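GH3 beta-N-acetylglucosaminidase (Paenibacillaceae, PDB 6K5J) hydrolyses terminal, beta-linked N-acetylglucosamine residues from the non-reducing ends of its substrates, as a glycoside hydrolase of family 3. Local coordinates at residues A[106-110]-A[111-115]; A[362-365]-A[366-370]; A[411-414]-A[415-419]; A[511-514]-A[515-519]. One frame throughout, in Å; residues are numbered along the deposited sequence.

Interaction 1 (A[106-110]-A[111-115]); sequences GAAGD and AELAY
Asp110 and Leu113 meet with their side chains crossed at about a right angle, Asp110 CB lying 3.6 Å from Leu113 CG. The aspartate does more than pack, however, for it also caps the helix that begins at Ala111. Because its CG stands anti to the backbone N (chi1 -170°), OD1 swings over the opening turn and accepts from Glu112 N at 2.9 Å. That amide arrives from above the carboxylate plane, 36° out of it, along a rather bent line (N-H...O 137°). This is an N-cap: the side chain accepts from an amide of the first turn. Asp110 O adds two weak bonds, from Leu113 N at 3.1 Å and from Ala114 N at 3.4 Å. The second carboxylate oxygen, OD2, passes 3.8 Å from Leu113 CG and forms a salt bridge with Lys371. With an alanine in place of Asp110, Glu112 N is likely to lose its cap and Lys371 this carboxylate. Farther out, Leu113 CD1 comes within 4.3 Å of Ala108 CB, across the bend where Gly109, with its positive phi, leaves helix 102-108. Within the N-terminal domain of the family, this corner has helix 158-174 beside it, whose Arg163 binds Gly109 O and touches Ala111, and it meets helix 359-372 where Leu113 rests on Ile368 and Lys371.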
# COMPACT_ATOMS: atom_id res chain seq x y z
N GLY A 106 0.25 13.20 2.51
CA GLY A 106 -0.20 13.83 3.75
C GLY A 106 0.67 15.01 4.16
O GLY A 106 0.16 16.04 4.63
N ALA A 107 1.99 14.89 3.99
CA ALA A 107 2.89 15.99 4.33
C ALA A 107 2.71 17.19 3.41
O ALA A 107 2.95 18.33 3.83
CB ALA A 107 4.34 15.54 4.29
N ALA A 108 2.33 16.97 2.15
CA ALA A 108 2.00 18.09 1.28
C ALA A 108 0.68 18.75 1.67
O ALA A 108 0.48 19.94 1.42
CB ALA A 108 1.97 17.62 -0.19
N GLY A 109 -0.24 17.98 2.26
CA GLY A 109 -1.43 18.52 2.90
C GLY A 109 -2.58 18.87 1.99
O GLY A 109 -3.54 19.49 2.46
N ASP A 110 -2.54 18.49 0.72
CA ASP A 110 -3.46 19.01 -0.29
C ASP A 110 -4.32 17.88 -0.83
O ASP A 110 -3.82 16.96 -1.48
CB ASP A 110 -2.67 19.69 -1.42
CG ASP A 110 -3.55 20.46 -2.38
OD1 ASP A 110 -4.76 20.18 -2.46
OD2 ASP A 110 -3.01 21.35 -3.07
N ALA A 111 -5.64 17.94 -0.57
CA ALA A 111 -6.52 16.86 -1.00
C ALA A 111 -6.59 16.76 -2.52
O ALA A 111 -6.79 15.66 -3.06
CB ALA A 111 -7.92 17.04 -0.42
N GLU A 112 -6.43 17.89 -3.22
CA GLU A 112 -6.44 17.87 -4.68
C GLU A 112 -5.29 17.05 -5.24
O GLU A 112 -5.42 16.43 -6.30
CB GLU A 112 -6.39 19.30 -5.21
CG GLU A 112 -6.86 19.46 -6.63
CD GLU A 112 -7.10 20.92 -7.01
OE1 GLU A 112 -7.10 21.22 -8.22
OE2 GLU A 112 -7.28 21.75 -6.09
N LEU A 113 -4.15 17.02 -4.56
CA LEU A 113 -3.03 16.24 -5.07
C LEU A 113 -3.25 14.76 -4.84
O LEU A 113 -2.76 13.94 -5.62
CB LEU A 113 -1.73 16.67 -4.41
CG LEU A 113 -1.47 18.18 -4.48
CD1 LEU A 113 -0.16 18.52 -3.76
CD2 LEU A 113 -1.46 18.66 -5.92
N ALA A 114 -3.95 14.39 -3.77
CA ALA A 114 -4.29 12.98 -3.58
C ALA A 114 -5.25 12.51 -4.67
O ALA A 114 -5.14 11.38 -5.14
CB ALA A 114 -4.89 12.76 -2.19
N TYR A 115 -6.18 13.38 -5.09
CA TYR A 115 -7.02 13.04 -6.23
C TYR A 115 -6.18 12.80 -7.48
O TYR A 115 -6.35 11.79 -8.18
CB TYR A 115 -8.06 14.14 -6.52
CG TYR A 115 -8.91 13.81 -7.73
CD1 TYR A 115 -8.50 14.17 -9.02
CD2 TYR A 115 -10.10 13.11 -7.60
CE1 TYR A 115 -9.26 13.84 -10.13
CE2 TYR A 115 -10.88 12.79 -8.71
CZ TYR A 115 -10.45 13.16 -9.97
OH TYR A 115 -11.23 12.84 -11.06

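Interaction 2 (A[362-365]-A[366-370]); sequences TELV and ERISE
Helix 359-372 carries a textbook pair of opposite charges one turn apart, Glu363 and Arg367, whose side chains run alongside each other and point the same way. The charged ends do not close tightly: Glu363 OE1 and Arg367 NH2 form a long salt bridge of 3.7 Å, with the carboxylate and guanidinium planes 70° apart. A water in the guanidinium plane, at its edge, donates to Glu363 OE1 and accepts from Arg367 NH2, but both distances are unusually short and its exact place is doubtful. The arginine chain, extended from CG to NE, lays one guanidinium face over Glu363 O, with NH1 at 3.6 Å from that oxygen, while NH2 lies 3.6 Å from Glu363 CB. The same oxygen accepts the ordinary helical bond from Arg367 N at 3.0 Å.

The helix leads, after one residue, into strand 374-377, an outermost strand of the six-stranded mixed sheet, and its other sides are applied to neighbouring elements. Val365 and Ile368 face helix 111-127 and Pro100, and Leu364 CD2 meets Ile368 CD1 at 3.8 Å. Toward helix 507-517, Ser369 OG hydrogen-bonds Ser508 OG. Glu366 runs back along the preceding turn: with its CG beside the backbone N (chi1 -77°), CG comes to 3.2 Å from Thr362 O, and OE2 lies 3.6 Å from Thr362 CG2. Its other oxygen, OE1, makes a long, weak ion pair with Arg511, whose stronger partner is Glu370.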
# COMPACT_ATOMS: atom_id res chain seq x y z
N THR A 362 4.64 12.89 -15.22
CA THR A 362 5.87 12.90 -14.42
C THR A 362 6.08 14.27 -13.78
O THR A 362 6.42 14.36 -12.60
CB THR A 362 7.06 12.52 -15.30
OG1 THR A 362 6.90 11.19 -15.80
CG2 THR A 362 8.39 12.62 -14.50
N GLU A 363 5.89 15.34 -14.55
CA GLU A 363 6.09 16.67 -13.97
C GLU A 363 5.04 17.00 -12.93
O GLU A 363 5.34 17.68 -11.94
CB GLU A 363 6.12 17.71 -15.09
CG GLU A 363 7.39 17.60 -15.91
CD GLU A 363 7.30 18.31 -17.24
OE1 GLU A 363 6.27 18.99 -17.49
OE2 GLU A 363 8.26 18.21 -18.02
N LEU A 364 3.82 16.49 -13.10
CA LEU A 364 2.79 16.68 -12.09
C LEU A 364 3.20 16.05 -10.75
O LEU A 364 3.06 16.68 -9.69
CB LEU A 364 1.47 16.08 -12.58
CG LEU A 364 0.21 16.39 -11.76
CD1 LEU A 364 -1.01 16.32 -12.67
CD2 LEU A 364 0.04 15.45 -10.57
N VAL A 365 3.67 14.80 -10.77
CA VAL A 365 4.02 14.15 -9.51
C VAL A 365 5.30 14.75 -8.93
O VAL A 365 5.48 14.78 -7.71
CB VAL A 365 4.13 12.61 -9.66
CG1 VAL A 365 2.80 12.00 -10.13
CG2 VAL A 365 5.25 12.21 -10.57
N GLU A 366 6.20 15.23 -9.79
CA GLU A 366 7.36 15.98 -9.30
C GLU A 366 6.93 17.20 -8.49
O GLU A 366 7.48 17.48 -7.42
CB GLU A 366 8.26 16.38 -10.47
CG GLU A 366 9.10 15.22 -10.98
CD GLU A 366 9.90 15.55 -12.23
OE1 GLU A 366 9.71 16.65 -12.79
OE2 GLU A 366 10.70 14.68 -12.65
N ARG A 367 5.92 17.91 -8.97
CA ARG A 367 5.45 19.08 -8.24
C ARG A 367 4.80 18.70 -6.92
O ARG A 367 4.89 19.46 -5.95
CB ARG A 367 4.52 19.90 -9.13
CG ARG A 367 5.29 20.54 -10.29
CD ARG A 367 4.41 21.46 -11.15
NE ARG A 367 5.05 21.62 -12.44
CZ ARG A 367 4.63 21.05 -13.56
NH1 ARG A 367 3.53 20.30 -13.55
NH2 ARG A 367 5.30 21.22 -14.69
N ILE A 368 4.16 17.53 -6.86
CA ILE A 368 3.62 17.03 -5.59
C ILE A 368 4.74 16.82 -4.57
O ILE A 368 4.66 17.27 -3.43
CB ILE A 368 2.82 15.73 -5.81
CG1 ILE A 368 1.59 15.99 -6.69
CG2 ILE A 368 2.42 15.11 -4.49
CD1 ILE A 368 0.78 14.74 -6.93
N SER A 369 5.81 16.13 -4.98
CA SER A 369 6.88 15.82 -4.04
C SER A 369 7.60 17.07 -3.57
O SER A 369 8.10 17.10 -2.44
CB SER A 369 7.87 14.84 -4.67
OG SER A 369 7.22 13.67 -5.13
N GLU A 370 7.69 18.10 -4.42
CA GLU A 370 8.29 19.37 -3.98
C GLU A 370 7.55 19.94 -2.77
O GLU A 370 8.17 20.62 -1.94
CB GLU A 370 8.30 20.39 -5.12
CG GLU A 370 9.22 20.01 -6.30
CD GLU A 370 9.26 21.08 -7.39
OE1 GLU A 370 8.76 22.20 -7.17
OE2 GLU A 370 9.78 20.78 -8.49
O HOH W 1 4.23 20.05 -16.65

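Interaction 3 (A[411-414]-A[415-419]); sequences ETLG and YWLKS
Thr412 OG1 is held from two directions: it accepts from Tyr415 N at 2.9 Å, along a fairly straight line (N-H...O 160°), and is hydrogen-bonded to Glu426 OE1. The threonine hydroxyl can serve the amide because OG1 sits between the backbone N and the carbonyl carbon (chi1 64°), turned over the first turn; this makes Thr412 the N-cap of helix 413-419. Glu426 OE2 also takes Gly414 N, so one carboxylate ties the helix start to strand 424-430. The unit is a beta-alpha-beta crossover, strand 390-396 leading through this helix to strand 424-430. On its inner side Leu413 CG meets Leu417 CD1 at 4.0 Å, and both leucines pack on Val392.

On another side, Glu411 bends at chi2 and lays CG over one face of the Tyr415 ring, a CH-pi contact 4.1 Å from the centroid. Tyr415 CD2 in turn sits 3.7 Å above the centre of the Trp416 ring. A serine replacing Tyr415 would probably leave the Glu411 methylenes without their aromatic cover and Trp416 without the ring carbon over it. Trp416 NE1 lies 3.6 Å from Glu411 CB, and the indole continues onto Met510 and Ala514 of helix 507-517.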
# COMPACT_ATOMS: atom_id res chain seq x y z
N GLU A 411 16.72 6.28 -9.91
CA GLU A 411 16.77 7.73 -9.68
C GLU A 411 16.93 8.00 -8.18
O GLU A 411 16.01 8.44 -7.48
CB GLU A 411 15.52 8.40 -10.25
CG GLU A 411 15.39 8.31 -11.77
CD GLU A 411 14.63 7.08 -12.25
OE1 GLU A 411 14.30 6.19 -11.43
OE2 GLU A 411 14.33 7.02 -13.45
N THR A 412 18.13 7.69 -7.69
CA THR A 412 18.50 7.88 -6.30
C THR A 412 18.73 9.35 -6.00
O THR A 412 18.76 10.20 -6.89
CB THR A 412 19.79 7.11 -5.99
OG1 THR A 412 20.86 7.67 -6.77
CG2 THR A 412 19.63 5.62 -6.33
N LEU A 413 18.91 9.66 -4.71
CA LEU A 413 19.32 11.01 -4.35
C LEU A 413 20.62 11.39 -5.05
O LEU A 413 20.77 12.51 -5.56
CB LEU A 413 19.46 11.14 -2.83
CG LEU A 413 20.05 12.48 -2.41
CD1 LEU A 413 19.12 13.61 -2.83
CD2 LEU A 413 20.27 12.50 -0.90
N GLY A 414 21.57 10.45 -5.09
CA GLY A 414 22.83 10.72 -5.77
C GLY A 414 22.63 10.99 -7.25
O GLY A 414 23.28 11.88 -7.81
N TYR A 415 21.72 10.25 -7.88
CA TYR A 415 21.36 10.50 -9.28
C TYR A 415 20.94 11.95 -9.49
O TYR A 415 21.42 12.63 -10.41
CB TYR A 415 20.23 9.55 -9.68
CG TYR A 415 19.60 9.83 -11.04
CD1 TYR A 415 20.12 9.25 -12.21
CD2 TYR A 415 18.50 10.67 -11.15
CE1 TYR A 415 19.54 9.52 -13.44
CE2 TYR A 415 17.91 10.93 -12.37
CZ TYR A 415 18.44 10.35 -13.52
OH TYR A 415 17.86 10.61 -14.73
N TRP A 416 20.05 12.47 -8.64
CA TRP A 416 19.57 13.83 -8.85
C TRP A 416 20.64 14.86 -8.49
O TRP A 416 20.74 15.91 -9.15
CB TRP A 416 18.29 14.07 -8.05
CG TRP A 416 17.15 13.28 -8.58
CD1 TRP A 416 16.57 12.20 -8.01
CD2 TRP A 416 16.45 13.51 -9.81
NE1 TRP A 416 15.54 11.73 -8.79
CE2 TRP A 416 15.44 12.52 -9.91
CE3 TRP A 416 16.56 14.46 -10.83
CZ2 TRP A 416 14.56 12.46 -10.98
CZ3 TRP A 416 15.69 14.39 -11.90
CH2 TRP A 416 14.70 13.40 -11.97
N LEU A 417 21.42 14.61 -7.45
CA LEU A 417 22.49 15.55 -7.13
C LEU A 417 23.51 15.61 -8.26
O LEU A 417 23.98 16.69 -8.63
CB LEU A 417 23.16 15.17 -5.81
CG LEU A 417 22.35 15.45 -4.54
CD1 LEU A 417 23.09 14.93 -3.34
CD2 LEU A 417 22.06 16.95 -4.39
N LYS A 418 23.84 14.45 -8.83
CA LYS A 418 24.73 14.40 -9.98
C LYS A 418 24.15 15.18 -11.16
O LYS A 418 24.87 15.90 -11.86
CB LYS A 418 24.99 12.95 -10.38
CG LYS A 418 26.02 12.26 -9.52
CD LYS A 418 26.15 10.77 -9.89
CE LYS A 418 27.12 10.07 -8.95
NZ LYS A 418 26.95 8.58 -8.97
N SER A 419 22.85 15.04 -11.40
CA SER A 419 22.26 15.78 -12.51
C SER A 419 22.32 17.28 -12.29
O SER A 419 22.28 18.04 -13.26
CB SER A 419 20.81 15.32 -12.74
OG SER A 419 19.91 16.08 -11.96

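Interaction 4 (A[511-514]-A[515-519]); sequences RALA and LVLTG
Leu515, Ala514 and Leu513, the residues most covered by this local contact, show how the last turns of a helix are closed. Leu515 reaches back to Arg511: its CD1 rests over one face of the guanidinium, toward the rim, 3.5 Å from Arg511 NH1. That methyl comes over the flat group because the arginine chain is extended from CG to NE and CG is trans to the backbone N (chi1 174°). NH1 also makes a salt bridge to Glu370, pairing the charge while the methyl covers part of one face.

Ala514 contributes its carbonyl. Ala514 O accepts twice from Thr518, from N at 3.0 Å and from OG1 at 2.8 Å, and the two donors come from opposite faces of the carbonyl plane. With OG1 placed between N and the carbonyl carbon (chi1 59°), the hydroxyl folds back onto the helix; it is also bonded to Gln520 NE2. Helix 507-517 then finishes in a Schellman motif, Gly519 being the C-prime residue with positive phi: Gly519 N binds Val516 O at 3.0 Å and Gln520 N binds Leu515 O.

Leu513 faces the sheet. Its CG meets Leu517 CD1 at 4.0 Å as the two side chains pass at a slant, and Leu517 N bonds Leu513 O in a nearly straight line (N-H...O 168°). Leu513 touches Ala482, whereas Leu517 lies on Ile480 and Phe500.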
# COMPACT_ATOMS: atom_id res chain seq x y z
N ARG A 511 14.18 13.61 -6.22
CA ARG A 511 14.41 14.86 -6.96
C ARG A 511 14.11 16.06 -6.08
O ARG A 511 14.92 16.99 -5.99
CB ARG A 511 13.55 14.89 -8.23
CG ARG A 511 13.61 16.24 -8.99
CD ARG A 511 12.60 16.27 -10.16
NE ARG A 511 12.56 17.59 -10.80
CZ ARG A 511 11.83 18.61 -10.38
NH1 ARG A 511 11.04 18.49 -9.32
NH2 ARG A 511 11.88 19.77 -11.04
N ALA A 512 12.96 16.05 -5.41
CA ALA A 512 12.58 17.15 -4.54
C ALA A 512 13.56 17.30 -3.38
O ALA A 512 13.93 18.41 -3.00
CB ALA A 512 11.16 16.94 -4.02
N LEU A 513 13.98 16.17 -2.80
CA LEU A 513 14.95 16.22 -1.72
C LEU A 513 16.25 16.87 -2.19
O LEU A 513 16.83 17.69 -1.47
CB LEU A 513 15.20 14.82 -1.19
CG LEU A 513 16.29 14.69 -0.14
CD1 LEU A 513 15.92 15.50 1.12
CD2 LEU A 513 16.46 13.22 0.20
N ALA A 514 16.72 16.50 -3.38
CA ALA A 514 17.93 17.12 -3.92
C ALA A 514 17.74 18.62 -4.09
O ALA A 514 18.64 19.41 -3.76
CB ALA A 514 18.31 16.48 -5.26
N LEU A 515 16.58 19.04 -4.59
CA LEU A 515 16.33 20.47 -4.77
C LEU A 515 16.33 21.21 -3.44
O LEU A 515 16.77 22.36 -3.36
CB LEU A 515 15.01 20.70 -5.50
CG LEU A 515 14.94 20.17 -6.95
CD1 LEU A 515 13.51 20.17 -7.44
CD2 LEU A 515 15.81 21.00 -7.89
N VAL A 516 15.83 20.58 -2.38
CA VAL A 516 15.86 21.21 -1.06
C VAL A 516 17.30 21.34 -0.57
O VAL A 516 17.73 22.42 -0.14
CB VAL A 516 15.01 20.41 -0.06
CG1 VAL A 516 15.33 20.83 1.39
CG2 VAL A 516 13.53 20.60 -0.35
N LEU A 517 18.06 20.24 -0.62
CA LEU A 517 19.41 20.20 -0.09
C LEU A 517 20.36 21.14 -0.83
O LEU A 517 21.36 21.57 -0.25
CB LEU A 517 19.96 18.77 -0.15
CG LEU A 517 19.22 17.73 0.68
CD1 LEU A 517 19.86 16.34 0.52
CD2 LEU A 517 19.20 18.15 2.14
N THR A 518 20.07 21.46 -2.09
CA THR A 518 20.89 22.38 -2.86
C THR A 518 20.33 23.81 -2.85
O THR A 518 20.81 24.65 -3.61
CB THR A 518 21.05 21.87 -4.30
OG1 THR A 518 19.76 21.74 -4.91
CG2 THR A 518 21.73 20.52 -4.31
N GLY A 519 19.31 24.09 -2.04
CA GLY A 519 18.81 25.45 -1.95
C GLY A 519 18.00 25.93 -3.14
O GLY A 519 17.77 27.13 -3.29

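Overall arrangement
Read from the N terminus, the four contacts follow in series; none nests in or crosses another, and each is made within nine or ten consecutive residues, so none closes a long loop. Interaction 1 turns one helix into the next within the TIM-barrel family domain. Interaction 2 lies far along the chain yet touches it, Leu113 O being 3.9 Å from Ile368 CD1, so helix 359-372 joins that domain to the C-terminal sheet domain. Interactions 3 and 4 belong to the latter, their centres 10 Å apart, with Trp416 CB and Ala514 CB at 3.7 Å. Interaction 4 meets interaction 2 through Arg511 and Ala512, while Glu366 of interaction 2 also packs on Trp416 of interaction 3.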